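Local coordinates for protein chromosome-partitioning ATPase Soj (Thermus thermophilus, PDB 1WCV) that hydrolyses ATP, probably to drive chromosome partitioning, and in its ATP-bound state assembles cooperatively on double-stranded DNA into nucleoprotein filaments, at residues Leu126-Leu131 with Glu159-Gly164; Ala32-Arg37 with Glu241-Val246. One frame throughout, in Å; residues are numbered along the deposited sequence.

How the interactions relate
Interaction 1 packs two helices on the flank of the sheet against each other; interaction 2 packs the C-terminal helix on the turn leading from helix 18-33 into strand 38-42. The helices of interaction 1 are consecutive in the chain, and the loop closed by interaction 2 encloses them in sequence. The two contacts do not touch: their centres are 24 Å apart and their nearest atoms about 14 Å. Interaction 1 is nearer the nucleotide site, the side chain of Leu131 being about 10 Å from that of ATP-binding Lys20. Interaction 2 is at the far end of the helix whose N-terminal part carries Lys20, Thr21 and Thr22.

Interaction 1 (Leu126-Leu131 with Glu159-Gly164); sequences LTLNAL and EEVRAG
Val161 is the centre of this contact, a single branched side chain set against Leu128 and Leu131, which lie one turn apart on the facing helix. More than half of the 121 Å² buried between the segments belongs to Val161, and its two methyl groups divide the work. With CG1 anti to its backbone N (chi1 173°), the fork opens toward the other helix: Val161 CG2 meets Leu128 CD2 at 3.9 Å, while Val161 CG1 rests on Leu131 CB at 4.1 Å. The leucines respond differently. Leu128 points its CB obliquely to the interface and brings one methyl over at the end of the chain, where it slides past the valine in the opposite direction. Leu131 is directed toward the partner helix and touches with the root of its side chain; beyond that root it packs on Thr157 and Leu158, a turn earlier in the same helix. The backbones come closest at Leu131 and Val161, whose CA atoms are 7.2 Å apart. Charge is kept off this face: Arg162 NH2 and Glu159 OE2 pair at 2.8 Å within segment 159-164, on the syn side but 23° out of the carboxylate plane, the bond bent to 145°. Leu131 O receives a hydrogen bond from Asn166 ND2, so the loop leaving the second helix is tied back to the first. Helices 125-133 and 146-164 lie on either side of strand 136-142 in sequence, and as the connections of successive beta-alpha-beta crossovers they pack side by side against the parallel part of the mixed sheet, which runs on to strand 170-177.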
loop_
_atom_site.group_PDB
_atom_site.type_symbol
_atom_site.label_atom_id
_atom_site.label_comp_id
_atom_site.label_asym_id
_atom_site.label_seq_id
_atom_site.Cartn_x
_atom_site.Cartn_y
_atom_site.Cartn_z
ATOM N N LEU A 126 -19.360 -24.624 -6.947
ATOM C CA LEU A 126 -19.513 -23.222 -7.331
ATOM C C LEU A 126 -18.177 -22.504 -7.241
ATOM O O LEU A 126 -17.860 -21.663 -8.081
ATOM C CB LEU A 126 -20.559 -22.530 -6.448
ATOM C CG LEU A 126 -21.984 -22.713 -6.984
ATOM C CD1 LEU A 126 -23.017 -22.379 -5.923
ATOM C CD2 LEU A 126 -22.156 -21.826 -8.212
ATOM N N THR A 127 -17.387 -22.850 -6.232
ATOM C CA THR A 127 -16.073 -22.237 -6.080
ATOM C C THR A 127 -15.237 -22.686 -7.268
ATOM O O THR A 127 -14.568 -21.884 -7.919
ATOM C CB THR A 127 -15.374 -22.712 -4.799
ATOM O OG1 THR A 127 -16.247 -22.516 -3.683
ATOM C CG2 THR A 127 -14.072 -21.936 -4.578
ATOM N N LEU A 128 -15.285 -23.985 -7.545
ATOM C CA LEU A 128 -14.523 -24.545 -8.646
ATOM C C LEU A 128 -14.949 -23.920 -9.970
ATOM O O LEU A 128 -14.114 -23.634 -10.822
ATOM C CB LEU A 128 -14.699 -26.067 -8.686
ATOM C CG LEU A 128 -13.823 -26.850 -9.668
ATOM C CD1 LEU A 128 -14.278 -26.595 -11.083
ATOM C CD2 LEU A 128 -12.366 -26.449 -9.498
ATOM N N ASN A 129 -16.245 -23.711 -10.152
ATOM C CA ASN A 129 -16.721 -23.098 -11.392
ATOM C C ASN A 129 -16.193 -21.670 -11.534
ATOM O O ASN A 129 -15.963 -21.188 -12.644
ATOM C CB ASN A 129 -18.253 -23.097 -11.436
ATOM C CG ASN A 129 -18.810 -24.290 -12.183
ATOM O OD1 ASN A 129 -18.865 -24.297 -13.416
ATOM N ND2 ASN A 129 -19.207 -25.317 -11.442
ATOM N N ALA A 130 -15.995 -20.997 -10.407
ATOM C CA ALA A 130 -15.477 -19.635 -10.431
ATOM C C ALA A 130 -14.020 -19.664 -10.879
ATOM O O ALA A 130 -13.597 -18.881 -11.733
ATOM C CB ALA A 130 -15.588 -19.009 -9.040
ATOM N N LEU A 131 -13.261 -20.593 -10.309
ATOM C CA LEU A 131 -11.852 -20.725 -10.631
ATOM C C LEU A 131 -11.612 -21.181 -12.062
ATOM O O LEU A 131 -10.607 -20.825 -12.674
ATOM C CB LEU A 131 -11.185 -21.698 -9.660
ATOM C CG LEU A 131 -11.163 -21.224 -8.207
ATOM C CD1 LEU A 131 -10.405 -22.215 -7.337
ATOM C CD2 LEU A 131 -10.514 -19.856 -8.148
ATOM N N GLU A 159 -2.970 -23.933 -8.494
ATOM C CA GLU A 159 -1.990 -24.596 -9.343
ATOM C C GLU A 159 -2.608 -25.800 -10.034
ATOM O O GLU A 159 -2.413 -26.016 -11.232
ATOM C CB GLU A 159 -0.789 -25.050 -8.505
ATOM C CG GLU A 159 0.106 -26.081 -9.197
ATOM C CD GLU A 159 0.785 -25.545 -10.446
ATOM O OE1 GLU A 159 1.465 -26.337 -11.137
ATOM O OE2 GLU A 159 0.645 -24.335 -10.735
ATOM N N GLU A 160 -3.356 -26.587 -9.272
ATOM C CA GLU A 160 -3.984 -27.778 -9.819
ATOM C C GLU A 160 -5.096 -27.433 -10.802
ATOM O O GLU A 160 -5.266 -28.115 -11.816
ATOM C CB GLU A 160 -4.500 -28.649 -8.669
ATOM C CG GLU A 160 -3.383 -28.949 -7.669
ATOM C CD GLU A 160 -3.823 -29.773 -6.477
ATOM O OE1 GLU A 160 -4.869 -29.454 -5.873
ATOM O OE2 GLU A 160 -3.105 -30.733 -6.131
ATOM N N VAL A 161 -5.845 -26.374 -10.513
ATOM C CA VAL A 161 -6.920 -25.973 -11.405
ATOM C C VAL A 161 -6.328 -25.440 -12.702
ATOM O O VAL A 161 -6.865 -25.682 -13.783
ATOM C CB VAL A 161 -7.828 -24.909 -10.755
ATOM C CG1 VAL A 161 -8.834 -24.372 -11.776
ATOM C CG2 VAL A 161 -8.573 -25.530 -9.584
ATOM N N ARG A 162 -5.214 -24.723 -12.593
ATOM C CA ARG A 162 -4.555 -24.183 -13.777
ATOM C C ARG A 162 -4.067 -25.329 -14.657
ATOM O O ARG A 162 -4.218 -25.302 -15.884
ATOM C CB ARG A 162 -3.365 -23.309 -13.376
ATOM C CG ARG A 162 -2.683 -22.627 -14.556
ATOM C CD ARG A 162 -1.483 -21.807 -14.109
ATOM N NE ARG A 162 -0.451 -22.639 -13.497
ATOM C CZ ARG A 162 0.234 -23.580 -14.141
ATOM N NH1 ARG A 162 0.001 -23.815 -15.427
ATOM N NH2 ARG A 162 1.153 -24.290 -13.502
ATOM N N ALA A 163 -3.493 -26.343 -14.019
ATOM C CA ALA A 163 -2.965 -27.498 -14.728
ATOM C C ALA A 163 -4.019 -28.387 -15.382
ATOM O O ALA A 163 -3.798 -28.896 -16.479
ATOM C CB ALA A 163 -2.097 -28.337 -13.784
ATOM N N GLY A 164 -5.163 -28.576 -14.735
ATOM C CA GLY A 164 -6.165 -29.452 -15.317
ATOM C C GLY A 164 -7.460 -28.884 -15.876
ATOM O O GLY A 164 -8.159 -29.586 -16.611
#

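Interaction 2 (Ala32-Arg37 with Glu241-Val246); sequences ARLGKR and EVMARV
Leu34, Lys36 and Met243 meet with no ring or other flat group among them; the flat groups of helix 230-246 are engaged elsewhere. There the guanidinium of Arg245 makes a cation-pi contact with Phe202 while its NH1 donates to Leu172 O, and the carboxylate of Glu241 takes bonds from Trp203 N and Thr204 OG1. Trp203 of the second subunit packs against Glu241 and Ala244.

Across the contact itself, Met243 is a flexible thioether folded to fit two neighbours. Bends at chi2 (-43°) and chi3 (-57°) curl its chain, so that the methyl group turns to the tip of Lys36. Met243 CE lies 3.5 Å from Lys36 NZ and 3.7 Å from Lys36 CE. Met243 SD is 3.9 Å from Lys36 CE. Nearer its root, Met243 CG takes Leu34 CD1 at 4.1 Å, the two chains sliding past one another. Both Lys36 and Met243 also touch Leu114 of the central strand 114-118.

Gly35, at positive phi (89°), closes helix 18-33 with a Schellman motif and turns the chain toward strand 38-42, setting Leu34 and Lys36 to face the C-terminal helix from either side of Gly35 in the sequence. With neither a hydrogen bond nor a salt bridge between the segments, the fit probably depends on shape, and the charge of Lys36 is not neutralised by the helix segment it touches.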
loop_
_atom_site.group_PDB
_atom_site.type_symbol
_atom_site.label_atom_id
_atom_site.label_comp_id
_atom_site.label_asym_id
_atom_site.label_seq_id
_atom_site.Cartn_x
_atom_site.Cartn_y
_atom_site.Cartn_z
ATOM N N ALA A 32 -15.810 0.550 -10.589
ATOM C CA ALA A 32 -16.852 1.228 -11.362
ATOM C C ALA A 32 -16.548 2.723 -11.403
ATOM O O ALA A 32 -16.659 3.363 -12.447
ATOM C CB ALA A 32 -18.206 1.007 -10.728
ATOM N N ARG A 33 -16.166 3.274 -10.258
ATOM C CA ARG A 33 -15.852 4.694 -10.170
ATOM C C ARG A 33 -14.595 5.061 -10.949
ATOM O O ARG A 33 -14.323 6.238 -11.177
ATOM C CB ARG A 33 -15.734 5.114 -8.701
ATOM C CG ARG A 33 -17.091 5.166 -7.987
ATOM C CD ARG A 33 -16.948 5.405 -6.489
ATOM N NE ARG A 33 -18.232 5.688 -5.841
ATOM C CZ ARG A 33 -19.208 4.800 -5.661
ATOM N NH1 ARG A 33 -19.065 3.543 -6.074
ATOM N NH2 ARG A 33 -20.335 5.175 -5.065
ATOM N N LEU A 34 -13.831 4.056 -11.364
ATOM C CA LEU A 34 -12.631 4.296 -12.155
ATOM C C LEU A 34 -13.024 4.356 -13.626
ATOM O O LEU A 34 -12.174 4.509 -14.501
ATOM C CB LEU A 34 -11.600 3.185 -11.944
ATOM C CG LEU A 34 -10.788 3.246 -10.650
ATOM C CD1 LEU A 34 -9.801 2.083 -10.607
ATOM C CD2 LEU A 34 -10.046 4.573 -10.582
ATOM N N GLY A 35 -14.320 4.225 -13.890
ATOM C CA GLY A 35 -14.810 4.277 -15.255
ATOM C C GLY A 35 -14.845 2.938 -15.965
ATOM O O GLY A 35 -14.775 2.879 -17.194
ATOM N N LYS A 36 -14.962 1.860 -15.198
ATOM C CA LYS A 36 -15.009 0.517 -15.772
ATOM C C LYS A 36 -16.431 -0.038 -15.742
ATOM O O LYS A 36 -17.165 0.195 -14.782
ATOM C CB LYS A 36 -14.112 -0.429 -14.968
ATOM C CG LYS A 36 -12.664 0.004 -14.814
ATOM C CD LYS A 36 -11.873 -0.171 -16.095
ATOM C CE LYS A 36 -10.392 0.059 -15.839
ATOM N NZ LYS A 36 -9.559 -0.175 -17.047
ATOM N N ARG A 37 -16.822 -0.759 -16.792
ATOM C CA ARG A 37 -18.140 -1.391 -16.821
ATOM C C ARG A 37 -17.881 -2.659 -16.022
ATOM O O ARG A 37 -17.101 -3.509 -16.447
ATOM C CB ARG A 37 -18.555 -1.770 -18.242
ATOM C CG ARG A 37 -18.616 -0.620 -19.227
ATOM C CD ARG A 37 -19.354 -1.045 -20.485
ATOM N NE ARG A 37 -18.957 -0.258 -21.647
ATOM C CZ ARG A 37 -17.767 -0.345 -22.232
ATOM N NH1 ARG A 37 -17.485 0.408 -23.284
ATOM N NH2 ARG A 37 -16.862 -1.194 -21.767
ATOM N N GLU A 241 -4.503 -0.529 -7.186
ATOM C CA GLU A 241 -3.457 -1.530 -7.138
ATOM C C GLU A 241 -3.871 -2.747 -7.959
ATOM O O GLU A 241 -3.048 -3.359 -8.642
ATOM C CB GLU A 241 -3.138 -1.924 -5.690
ATOM C CG GLU A 241 -1.756 -2.565 -5.570
ATOM C CD GLU A 241 -1.390 -2.964 -4.161
ATOM O OE1 GLU A 241 -2.123 -2.596 -3.213
ATOM O OE2 GLU A 241 -0.353 -3.646 -4.011
ATOM N N VAL A 242 -5.154 -3.093 -7.903
ATOM C CA VAL A 242 -5.638 -4.214 -8.689
ATOM C C VAL A 242 -5.507 -3.890 -10.179
ATOM O O VAL A 242 -5.045 -4.724 -10.956
ATOM C CB VAL A 242 -7.110 -4.546 -8.352
ATOM C CG1 VAL A 242 -7.726 -5.406 -9.473
ATOM C CG2 VAL A 242 -7.179 -5.304 -7.020
ATOM N N MET A 243 -5.895 -2.684 -10.591
ATOM C CA MET A 243 -5.766 -2.342 -12.010
ATOM C C MET A 243 -4.305 -2.355 -12.452
ATOM O O MET A 243 -3.994 -2.734 -13.578
ATOM C CB MET A 243 -6.378 -0.976 -12.323
ATOM C CG MET A 243 -7.889 -0.983 -12.462
ATOM S SD MET A 243 -8.540 -2.400 -13.418
ATOM C CE MET A 243 -7.661 -2.249 -15.017
ATOM N N ALA A 244 -3.407 -1.932 -11.567
ATOM C CA ALA A 244 -1.988 -1.934 -11.890
ATOM C C ALA A 244 -1.526 -3.369 -12.152
ATOM O O ALA A 244 -0.767 -3.626 -13.082
ATOM C CB ALA A 244 -1.193 -1.327 -10.747
ATOM N N ARG A 245 -1.978 -4.309 -11.327
ATOM C CA ARG A 245 -1.592 -5.696 -11.525
ATOM C C ARG A 245 -2.241 -6.288 -12.772
ATOM O O ARG A 245 -1.611 -7.070 -13.480
ATOM C CB ARG A 245 -1.926 -6.543 -10.292
ATOM C CG ARG A 245 -1.058 -6.178 -9.102
ATOM C CD ARG A 245 -0.966 -7.281 -8.066
ATOM N NE ARG A 245 -0.124 -6.859 -6.948
ATOM C CZ ARG A 245 0.265 -7.656 -5.958
ATOM N NH1 ARG A 245 -0.115 -8.930 -5.940
ATOM N NH2 ARG A 245 1.050 -7.183 -4.996
ATOM N N VAL A 246 -3.490 -5.925 -13.047
ATOM C CA VAL A 246 -4.159 -6.440 -14.244
ATOM C C VAL A 246 -3.369 -5.999 -15.473
ATOM O O VAL A 246 -3.101 -6.793 -16.375
ATOM C CB VAL A 246 -5.613 -5.913 -14.366
ATOM C CG1 VAL A 246 -6.146 -6.167 -15.780
ATOM C CG2 VAL A 246 -6.510 -6.603 -13.340
#